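2-dehydropantoate 2-reductase (Bacillus subtilis, PDB 3EGO) probably catalyses the NADPH-dependent reduction of 2-dehydropantoate (ketopantoate) to (R)-pantoate, a step on the pathway to pantothenate. Local coordinates at residues Leu195-Lys198 against Asn199-Leu203; Ala207-Ala210 against Phe211-Leu214; Glu244-Ser248 against Met249-Val253. All coordinates share one frame; numbering follows the deposited sequence.

Contact 1. Residues Leu195-Lys198 against Asn199-Leu203; sequences LQVK and NGELL
Val197 sets CG1 opposite its own carbonyl carbon (chi1 -66°), and the branch thereby reaches Glu201, whose chain bends at chi2 (-143°) and lays its carboxylate back over the valine. The two side chains run at about a right angle to each other: CG1 of Val197 lies 3.4 Å from OE1 of Glu201, while the CB atoms of Val197 and Glu201 are 3.6 Å apart. The acid is therefore packed against a methyl group and tied in place by water, since one water molecule accepts from Lys198 N and donates to Glu201 OE1 at 3.1 Å. Between the two residues the chain makes a type I beta turn from Lys198 to Glu201, which carries it from the end of helix 174-195, where Gln196 takes up a positive phi, toward the short, weakly bonded helix 201-204. The turn is closed by Glu201 N, 3.0 Å from Lys198 O; that N-H approaches well above the carbonyl plane and the bond is bent. Leu195 CD1 meets Leu202 CD2 at 4.0 Å, an apolar link between the outgoing and incoming helices, and Tyr208 of helix 206-223 packs on Leu195 as well as on Glu201. Asn199, a probable substrate-binding residue by analogy with relatives, points its CB away from residues 195-198 and packs on Ile188 and Thr192 of helix 174-195. A second water donates to both Val197 O and Asn199 OD1, the latter at 2.9 Å, while Asn199 ND2 bonds to Thr242 OG1, so both ends of the amide are held and its rotation is fixed.

Contact 2. Residues Ala207-Ala210 against Phe211-Leu214; sequences AYLA and FMKL
Helix 206-223 of the C-terminal, all-helical part of the reductase supplies this contact, in which one turn of helix, Ala207-Ala210, is bonded to the next, Phe211-Leu214. Four successive i to i+4 backbone bonds join them. Met212 N to Tyr208 O, 2.8 Å, is nearly straight at the hydrogen (173°), and Leu214 N to Ala210 O, 3.1 Å, is the longest of the four. The side chains meet mostly at the level of the backbone: CB of Phe211 sits 3.4 Å from Ala207 O, and CG of Leu214 comes within 3.5 Å of Ala210 O. One apolar pair spans a turn, Leu209 CD1 to Met212 CE at 4.4 Å, and it depends on the bend at the thioether of Met212 (chi3 51°), which curls the terminal methyl back toward the leucine. From there the helix faces several ways. Met212 packs among helices 174-195 and 228-241, whereas Phe211, with CG trans to its backbone N (chi1 -164°), projects into the dimer interface, stacking on Phe284 of the second subunit and meeting His281 of its own chain edge-to-face. With its carbonyls and N-H groups engaged along the helix axis, the backbone makes little polar demand on its surroundings, which leaves the aromatic and sulfur-bearing side chains to bind neighbouring helices and the partner subunit through dispersion and ring contacts.

Contact 3. Residues Glu244-Ser248 against Met249-Val253; sequences ENRSS and MLVDV
An extended approach, Asn245-Ser247, turns at Ser248 into helix 248-255, and the first helical bonds tie the two halves together: Val251 N to Ser247 O, 3.1 Å and almost straight at the hydrogen (172°), then Asp252 N to Ser248 O, 3.0 Å. Ser247 occupies the N-cap. Its OG, placed between the backbone N and the carbonyl carbon (chi1 71°), reaches forward over the first turn and accepts from Leu250 N at 3.1 Å, the capping bond of a first-turn N-H. The same hydroxyl is hydrogen-bonded to Thr192 OG1 of helix 174-195, so the cap also fastens the start of one helix to the flank of another. This N-terminal turn belongs to the probable substrate site: Ser248 probably binds substrate, as in related reductases, and its side chain lies beside Asn189, another probable substrate ligand. On another side of the turn, Arg246 bends at chi3 (-62°), which lays its guanidinium against Val251. CG2 of Val251 stands over the centre of that flat group, 3.8 Å above its plane, a contact of methyl with face in which the two side chains run nearly perpendicular; both Arg246 and Val251 touch a crystal neighbour, which may influence the pose. One turn along, between Ser248 and Asp252, a water donates both to Ser248 O, 2.7 Å, and to Asp252 OD1, 2.8 Å. That carbonyl thus takes a water as well as the helical N-H of Asp252, and the water bridges it to the carboxylate.

How the contacts relate
All three contacts are local, within the C-terminal helical region, and partly buried; contact 3 lies nearest the chain's centre (about 15 Å, centre to centre), contacts 1 and 2 further out (about 22 and 25 Å). Contact 2 is regular mid-helix structure, its polar bonds confined to the backbone and most of its side chains in apolar or aromatic packing. Contacts 1 and 3 lie where chain enters a helix; turn and capping bonds and bridging waters accompany the backbone there. They touch, probably through a hydrogen bond of Asn199 N to Asn245 O, and each carries a predicted substrate-binding residue. Contact 1 also packs on contact 2, Leu202 against Met212; both reach the second subunit, contact 3 does not.

Contact 1. Residues Leu195-Lys198 against Asn199-Leu203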
ATOM      1  N   LEU A 195       4.983   2.830   0.909  1.00 29.46           N
ATOM      2  CA  LEU A 195       6.267   2.104   0.851  1.00 31.24           C
ATOM      3  C   LEU A 195       6.845   1.902   2.251  1.00 30.92           C
ATOM      4  O   LEU A 195       7.732   1.069   2.445  1.00 33.33           O
ATOM      5  CB  LEU A 195       7.281   2.860  -0.003  1.00 28.23           C
ATOM      6  CG  LEU A 195       6.923   3.000  -1.482  1.00 29.98           C
ATOM      7  CD1 LEU A 195       7.696   4.133  -2.124  1.00 33.03           C
ATOM      8  CD2 LEU A 195       7.125   1.701  -2.255  1.00 27.63           C
ATOM      9  N   GLN A 196       6.323   2.686   3.194  1.00 29.62           N
ATOM     10  CA  GLN A 196       6.819   2.777   4.567  1.00 33.82           C
ATOM     11  C   GLN A 196       8.337   2.972   4.640  1.00 35.77           C
ATOM     12  O   GLN A 196       9.048   2.202   5.294  1.00 37.99           O
ATOM     13  CB  GLN A 196       6.398   1.555   5.385  1.00 35.27           C
ATOM     14  CG  GLN A 196       4.916   1.339   5.437  1.00 33.98           C
ATOM     15  CD  GLN A 196       4.573   0.242   6.404  1.00 49.02           C
ATOM     16  OE1 GLN A 196       5.454  -0.273   7.117  1.00 44.57           O
ATOM     17  NE2 GLN A 196       3.299  -0.141   6.437  1.00 48.62           N
ATOM     18  N   VAL A 197       8.815   4.006   3.965  1.00 34.93           N
ATOM     19  CA  VAL A 197      10.224   4.326   3.975  1.00 37.59           C
ATOM     20  C   VAL A 197      10.353   5.775   4.407  1.00 38.80           C
ATOM     21  O   VAL A 197       9.402   6.538   4.290  1.00 37.62           O
ATOM     22  CB  VAL A 197      10.836   4.155   2.574  1.00 35.60           C
ATOM     23  CG1 VAL A 197      10.812   2.676   2.159  1.00 35.79           C
ATOM     24  CG2 VAL A 197      10.135   5.052   1.570  1.00 34.73           C
ATOM     25  N   LYS A 198      11.512   6.156   4.936  1.00 39.02           N
ATOM     26  CA  LYS A 198      11.751   7.562   5.238  1.00 38.50           C
ATOM     27  C   LYS A 198      11.783   8.344   3.935  1.00 36.53           C
ATOM     28  O   LYS A 198      11.986   7.770   2.879  1.00 36.87           O
ATOM     29  CB  LYS A 198      13.056   7.721   6.030  1.00 38.58           C
ATOM     30  CG  LYS A 198      12.905   7.313   7.502  1.00 42.77           C
ATOM     31  CD  LYS A 198      14.130   6.579   8.044  1.00 45.83           C
ATOM     32  CE  LYS A 198      13.971   6.319   9.548  1.00 47.23           C
ATOM     33  NZ  LYS A 198      15.203   5.748  10.193  1.00 54.57           N
ATOM     34  N   ASN A 199      11.584   9.653   4.022  1.00 38.73           N
ATOM     35  CA  ASN A 199      11.520  10.532   2.867  1.00 38.57           C
ATOM     36  C   ASN A 199      12.716  10.405   1.937  1.00 41.90           C
ATOM     37  O   ASN A 199      12.569  10.513   0.725  1.00 39.89           O
ATOM     38  CB  ASN A 199      11.419  11.997   3.302  1.00 38.05           C
ATOM     39  CG  ASN A 199      10.083  12.343   3.935  1.00 38.10           C
ATOM     40  OD1 ASN A 199       9.257  11.477   4.212  1.00 38.76           O
ATOM     41  ND2 ASN A 199       9.871  13.632   4.173  1.00 36.62           N
ATOM     42  N   GLY A 200      13.910  10.231   2.506  1.00 40.37           N
ATOM     43  CA  GLY A 200      15.109  10.202   1.688  1.00 41.68           C
ATOM     44  C   GLY A 200      15.118   9.005   0.757  1.00 41.81           C
ATOM     45  O   GLY A 200      15.727   9.045  -0.308  1.00 42.19           O
ATOM     46  N   GLU A 201      14.441   7.936   1.161  1.00 40.13           N
ATOM     47  CA  GLU A 201      14.386   6.740   0.333  1.00 41.12           C
ATOM     48  C   GLU A 201      13.700   6.984  -1.014  1.00 38.99           C
ATOM     49  O   GLU A 201      13.945   6.264  -1.967  1.00 39.35           O
ATOM     50  CB  GLU A 201      13.749   5.558   1.077  1.00 42.14           C
ATOM     51  CG  GLU A 201      14.721   4.662   1.823  1.00 49.74           C
ATOM     52  CD  GLU A 201      14.306   3.186   1.755  1.00 60.32           C
ATOM     53  OE1 GLU A 201      14.168   2.548   2.825  1.00 65.15           O
ATOM     54  OE2 GLU A 201      14.093   2.667   0.630  1.00 66.40           O
ATOM     55  N   LEU A 202      12.864   8.014  -1.098  1.00 39.47           N
ATOM     56  CA  LEU A 202      12.258   8.415  -2.387  1.00 38.61           C
ATOM     57  C   LEU A 202      13.273   8.929  -3.410  1.00 42.06           C
ATOM     58  O   LEU A 202      13.053   8.831  -4.620  1.00 40.71           O
ATOM     59  CB  LEU A 202      11.196   9.492  -2.181  1.00 37.41           C
ATOM     60  CG  LEU A 202       9.986   9.058  -1.342  1.00 37.71           C
ATOM     61  CD1 LEU A 202       8.884  10.078  -1.459  1.00 30.79           C
ATOM     62  CD2 LEU A 202       9.502   7.660  -1.796  1.00 37.73           C
ATOM     63  N   LEU A 203      14.373   9.494  -2.921  1.00 41.11           N
ATOM     64  CA  LEU A 203      15.343  10.136  -3.791  1.00 42.04           C
ATOM     65  C   LEU A 203      16.418   9.168  -4.225  1.00 41.53           C
ATOM     66  O   LEU A 203      16.878   9.203  -5.370  1.00 42.85           O
ATOM     67  CB  LEU A 203      15.981  11.321  -3.068  1.00 43.31           C
ATOM     68  CG  LEU A 203      15.174  12.587  -2.825  1.00 44.65           C
ATOM     69  CD1 LEU A 203      16.091  13.576  -2.120  1.00 49.57           C
ATOM     70  CD2 LEU A 203      14.643  13.175  -4.130  1.00 48.23           C
TER
HETATM   71  O   HOH W   1       8.338   8.944   5.331  1.00 31.73           O
HETATM   72  O   HOH W   2      13.348   4.003   5.465  1.00 49.76           O

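Contact 2. Residues Ala207-Ala210 against Phe211-Leu214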
ATOM      1  N   ALA A 207      13.531   3.718  -8.971  1.00 35.14           N
ATOM      2  CA  ALA A 207      12.092   3.531  -9.310  1.00 34.28           C
ATOM      3  C   ALA A 207      11.149   4.378  -8.468  1.00 30.26           C
ATOM      4  O   ALA A 207      10.130   4.863  -8.969  1.00 30.22           O
ATOM      5  CB  ALA A 207      11.659   2.032  -9.253  1.00 32.86           C
ATOM      6  N   TYR A 208      11.506   4.596  -7.212  1.00 31.92           N
ATOM      7  CA  TYR A 208      10.646   5.384  -6.325  1.00 32.86           C
ATOM      8  C   TYR A 208      10.655   6.834  -6.758  1.00 33.13           C
ATOM      9  O   TYR A 208       9.632   7.489  -6.743  1.00 30.94           O
ATOM     10  CB  TYR A 208      11.096   5.285  -4.872  1.00 32.16           C
ATOM     11  CG  TYR A 208      10.973   3.901  -4.266  1.00 33.01           C
ATOM     12  CD1 TYR A 208      10.304   2.875  -4.945  1.00 31.96           C
ATOM     13  CD2 TYR A 208      11.497   3.625  -3.019  1.00 35.17           C
ATOM     14  CE1 TYR A 208      10.193   1.585  -4.398  1.00 35.86           C
ATOM     15  CE2 TYR A 208      11.378   2.341  -2.446  1.00 37.65           C
ATOM     16  CZ  TYR A 208      10.722   1.329  -3.148  1.00 37.57           C
ATOM     17  OH  TYR A 208      10.601   0.066  -2.601  1.00 37.33           O
ATOM     18  N   LEU A 209      11.824   7.325  -7.172  1.00 35.75           N
ATOM     19  CA  LEU A 209      11.954   8.695  -7.671  1.00 33.66           C
ATOM     20  C   LEU A 209      11.136   8.873  -8.950  1.00 32.51           C
ATOM     21  O   LEU A 209      10.424   9.876  -9.140  1.00 30.84           O
ATOM     22  CB  LEU A 209      13.452   9.002  -7.915  1.00 36.72           C
ATOM     23  CG  LEU A 209      13.916  10.357  -8.477  1.00 37.88           C
ATOM     24  CD1 LEU A 209      13.816  11.489  -7.471  1.00 41.52           C
ATOM     25  CD2 LEU A 209      15.355  10.192  -8.925  1.00 42.24           C
ATOM     26  N   ALA A 210      11.260   7.898  -9.849  1.00 32.68           N
ATOM     27  CA  ALA A 210      10.486   7.865 -11.088  1.00 32.49           C
ATOM     28  C   ALA A 210       8.979   7.787 -10.818  1.00 31.64           C
ATOM     29  O   ALA A 210       8.173   8.465 -11.479  1.00 28.70           O
ATOM     30  CB  ALA A 210      10.947   6.663 -11.991  1.00 32.96           C
ATOM     31  N   PHE A 211       8.579   6.968  -9.846  1.00 30.56           N
ATOM     32  CA  PHE A 211       7.161   6.965  -9.490  1.00 27.60           C
ATOM     33  C   PHE A 211       6.707   8.311  -8.911  1.00 26.94           C
ATOM     34  O   PHE A 211       5.667   8.841  -9.292  1.00 26.20           O
ATOM     35  CB  PHE A 211       6.871   5.816  -8.517  1.00 28.26           C
ATOM     36  CG  PHE A 211       5.412   5.493  -8.381  1.00 30.54           C
ATOM     37  CD1 PHE A 211       4.862   4.387  -9.045  1.00 25.85           C
ATOM     38  CD2 PHE A 211       4.596   6.274  -7.586  1.00 26.71           C
ATOM     39  CE1 PHE A 211       3.494   4.095  -8.921  1.00 27.86           C
ATOM     40  CE2 PHE A 211       3.222   5.973  -7.425  1.00 33.16           C
ATOM     41  CZ  PHE A 211       2.667   4.884  -8.111  1.00 28.37           C
ATOM     42  N   MET A 212       7.495   8.885  -7.997  1.00 27.95           N
ATOM     43  CA  MET A 212       7.205  10.264  -7.537  1.00 28.09           C
ATOM     44  C   MET A 212       7.041  11.271  -8.687  1.00 27.68           C
ATOM     45  O   MET A 212       6.139  12.104  -8.674  1.00 31.75           O
ATOM     46  CB  MET A 212       8.278  10.770  -6.542  1.00 27.69           C
ATOM     47  CG  MET A 212       7.747  11.904  -5.609  1.00 31.34           C
ATOM     48  SD  MET A 212       8.822  12.446  -4.239  1.00 23.47           S
ATOM     49  CE  MET A 212      10.350  12.737  -5.085  1.00 31.69           C
ATOM     50  N   LYS A 213       7.926  11.198  -9.677  1.00 31.59           N
ATOM     51  CA  LYS A 213       7.854  12.120 -10.825  1.00 31.20           C
ATOM     52  C   LYS A 213       6.534  11.982 -11.560  1.00 29.42           C
ATOM     53  O   LYS A 213       5.918  12.981 -11.969  1.00 31.40           O
ATOM     54  CB  LYS A 213       9.014  11.867 -11.773  1.00 31.80           C
ATOM     55  CG  LYS A 213       9.421  13.088 -12.591  1.00 35.90           C
ATOM     56  CD  LYS A 213      10.456  12.705 -13.618  1.00 38.80           C
ATOM     57  CE  LYS A 213      10.733  13.874 -14.558  1.00 48.49           C
ATOM     58  NZ  LYS A 213      12.046  13.647 -15.244  1.00 44.76           N
ATOM     59  N   LEU A 214       6.082  10.733 -11.728  1.00 29.44           N
ATOM     60  CA  LEU A 214       4.794  10.466 -12.365  1.00 30.28           C
ATOM     61  C   LEU A 214       3.649  11.077 -11.573  1.00 30.14           C
ATOM     62  O   LEU A 214       2.692  11.620 -12.138  1.00 30.28           O
ATOM     63  CB  LEU A 214       4.580   8.947 -12.524  1.00 29.70           C
ATOM     64  CG  LEU A 214       5.423   8.211 -13.566  1.00 34.43           C
ATOM     65  CD1 LEU A 214       5.121   6.721 -13.519  1.00 32.45           C
ATOM     66  CD2 LEU A 214       5.147   8.804 -14.955  1.00 34.72           C
TER

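Contact 3. Residues Glu244-Ser248 against Met249-Val253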
ATOM      1  N   GLU A 244      15.674  11.876   6.814  1.00 48.27           N
ATOM      2  CA  GLU A 244      15.570  10.883   7.894  1.00 47.23           C
ATOM      3  C   GLU A 244      14.188  10.880   8.550  1.00 45.80           C
ATOM      4  O   GLU A 244      13.939  10.100   9.467  1.00 44.31           O
ATOM      5  CB  GLU A 244      16.643  11.141   8.973  1.00 49.17           C
ATOM      6  CG  GLU A 244      18.088  11.128   8.471  1.00 50.41           C
ATOM      7  CD  GLU A 244      18.543   9.760   7.965  1.00 56.58           C
ATOM      8  OE1 GLU A 244      17.875   8.738   8.261  1.00 56.42           O
ATOM      9  OE2 GLU A 244      19.585   9.706   7.273  1.00 59.39           O
ATOM     10  N   ASN A 245      13.290  11.747   8.074  1.00 41.83           N
ATOM     11  CA  ASN A 245      11.983  11.880   8.675  1.00 40.73           C
ATOM     12  C   ASN A 245      11.011  10.852   8.098  1.00 41.34           C
ATOM     13  O   ASN A 245      11.100  10.523   6.919  1.00 38.62           O
ATOM     14  CB  ASN A 245      11.395  13.250   8.368  1.00 41.87           C
ATOM     15  CG  ASN A 245      12.128  14.403   9.056  1.00 46.57           C
ATOM     16  OD1 ASN A 245      12.954  14.217   9.954  1.00 45.49           O
ATOM     17  ND2 ASN A 245      11.800  15.607   8.633  1.00 45.72           N
ATOM     18  N   ARG A 246      10.080  10.382   8.935  1.00 39.50           N
ATOM     19  CA  ARG A 246       8.885   9.685   8.488  1.00 38.34           C
ATOM     20  C   ARG A 246       7.752  10.711   8.284  1.00 36.59           C
ATOM     21  O   ARG A 246       7.448  11.514   9.180  1.00 34.78           O
ATOM     22  CB  ARG A 246       8.451   8.634   9.500  1.00 39.42           C
ATOM     23  CG  ARG A 246       9.429   7.488   9.689  1.00 41.24           C
ATOM     24  CD  ARG A 246       8.743   6.364  10.455  1.00 44.65           C
ATOM     25  NE  ARG A 246       8.344   6.834  11.782  1.00 51.33           N
ATOM     26  CZ  ARG A 246       7.356   6.327  12.515  1.00 54.58           C
ATOM     27  NH1 ARG A 246       6.622   5.318  12.064  1.00 50.45           N
ATOM     28  NH2 ARG A 246       7.092   6.845  13.710  1.00 55.53           N
ATOM     29  N   SER A 247       7.127  10.685   7.113  1.00 32.91           N
ATOM     30  CA  SER A 247       6.179  11.735   6.766  1.00 31.02           C
ATOM     31  C   SER A 247       5.011  11.601   7.724  1.00 27.94           C
ATOM     32  O   SER A 247       4.791  10.537   8.274  1.00 30.65           O
ATOM     33  CB  SER A 247       5.690  11.560   5.331  1.00 29.65           C
ATOM     34  OG  SER A 247       4.844  10.426   5.289  1.00 28.35           O
ATOM     35  N   SER A 248       4.229  12.660   7.890  1.00 30.08           N
ATOM     36  CA  SER A 248       3.047  12.609   8.749  1.00 28.73           C
ATOM     37  C   SER A 248       2.008  11.563   8.325  1.00 29.99           C
ATOM     38  O   SER A 248       1.259  11.049   9.163  1.00 28.04           O
ATOM     39  CB  SER A 248       2.367  13.966   8.765  1.00 32.40           C
ATOM     40  OG  SER A 248       1.915  14.309   7.465  1.00 34.74           O
ATOM     41  N   MET A 249       1.933  11.277   7.019  1.00 27.06           N
ATOM     42  CA  MET A 249       0.952  10.309   6.523  1.00 26.18           C
ATOM     43  C   MET A 249       1.423   8.889   6.811  1.00 25.35           C
ATOM     44  O   MET A 249       0.614   8.018   7.109  1.00 27.75           O
ATOM     45  CB  MET A 249       0.650  10.526   5.017  1.00 24.37           C
ATOM     46  CG  MET A 249      -0.487   9.655   4.434  1.00 29.25           C
ATOM     47  SD  MET A 249      -1.206  10.242   2.808  1.00 21.28           S
ATOM     48  CE  MET A 249      -1.765  11.848   3.283  1.00 29.86           C
ATOM     49  N   LEU A 250       2.723   8.657   6.722  1.00 28.95           N
ATOM     50  CA  LEU A 250       3.289   7.365   7.056  1.00 30.89           C
ATOM     51  C   LEU A 250       3.001   7.068   8.528  1.00 33.02           C
ATOM     52  O   LEU A 250       2.520   5.995   8.888  1.00 33.93           O
ATOM     53  CB  LEU A 250       4.790   7.358   6.791  1.00 31.85           C
ATOM     54  CG  LEU A 250       5.567   6.088   7.168  1.00 29.48           C
ATOM     55  CD1 LEU A 250       4.754   4.796   6.852  1.00 32.18           C
ATOM     56  CD2 LEU A 250       6.930   6.068   6.471  1.00 35.64           C
ATOM     57  N   VAL A 251       3.240   8.062   9.368  1.00 33.36           N
ATOM     58  CA  VAL A 251       2.921   7.971  10.803  1.00 33.25           C
ATOM     59  C   VAL A 251       1.437   7.663  11.093  1.00 31.49           C
ATOM     60  O   VAL A 251       1.115   6.764  11.882  1.00 37.36           O
ATOM     61  CB  VAL A 251       3.391   9.266  11.521  1.00 33.36           C
ATOM     62  CG1 VAL A 251       2.760   9.389  12.898  1.00 38.85           C
ATOM     63  CG2 VAL A 251       4.905   9.267  11.592  1.00 32.44           C
ATOM     64  N   ASP A 252       0.535   8.391  10.459  1.00 31.31           N
ATOM     65  CA  ASP A 252      -0.882   8.136  10.589  1.00 31.64           C
ATOM     66  C   ASP A 252      -1.248   6.696  10.199  1.00 33.76           C
ATOM     67  O   ASP A 252      -1.921   6.001  10.932  1.00 32.94           O
ATOM     68  CB  ASP A 252      -1.662   9.117   9.737  1.00 31.70           C
ATOM     69  CG  ASP A 252      -1.758  10.501  10.367  1.00 37.72           C
ATOM     70  OD1 ASP A 252      -1.356  10.626  11.550  1.00 35.56           O
ATOM     71  OD2 ASP A 252      -2.261  11.443   9.684  1.00 33.90           O
ATOM     72  N   VAL A 253      -0.770   6.242   9.049  1.00 33.33           N
ATOM     73  CA  VAL A 253      -1.020   4.873   8.603  1.00 35.40           C
ATOM     74  C   VAL A 253      -0.491   3.797   9.571  1.00 38.47           C
ATOM     75  O   VAL A 253      -1.200   2.847   9.900  1.00 40.16           O
ATOM     76  CB  VAL A 253      -0.434   4.666   7.217  1.00 36.56           C
ATOM     77  CG1 VAL A 253      -0.258   3.200   6.917  1.00 38.66           C
ATOM     78  CG2 VAL A 253      -1.329   5.382   6.192  1.00 28.48           C
TER
HETATM   79  O   HOH W   3       0.959  12.239  11.612  1.00 44.73           O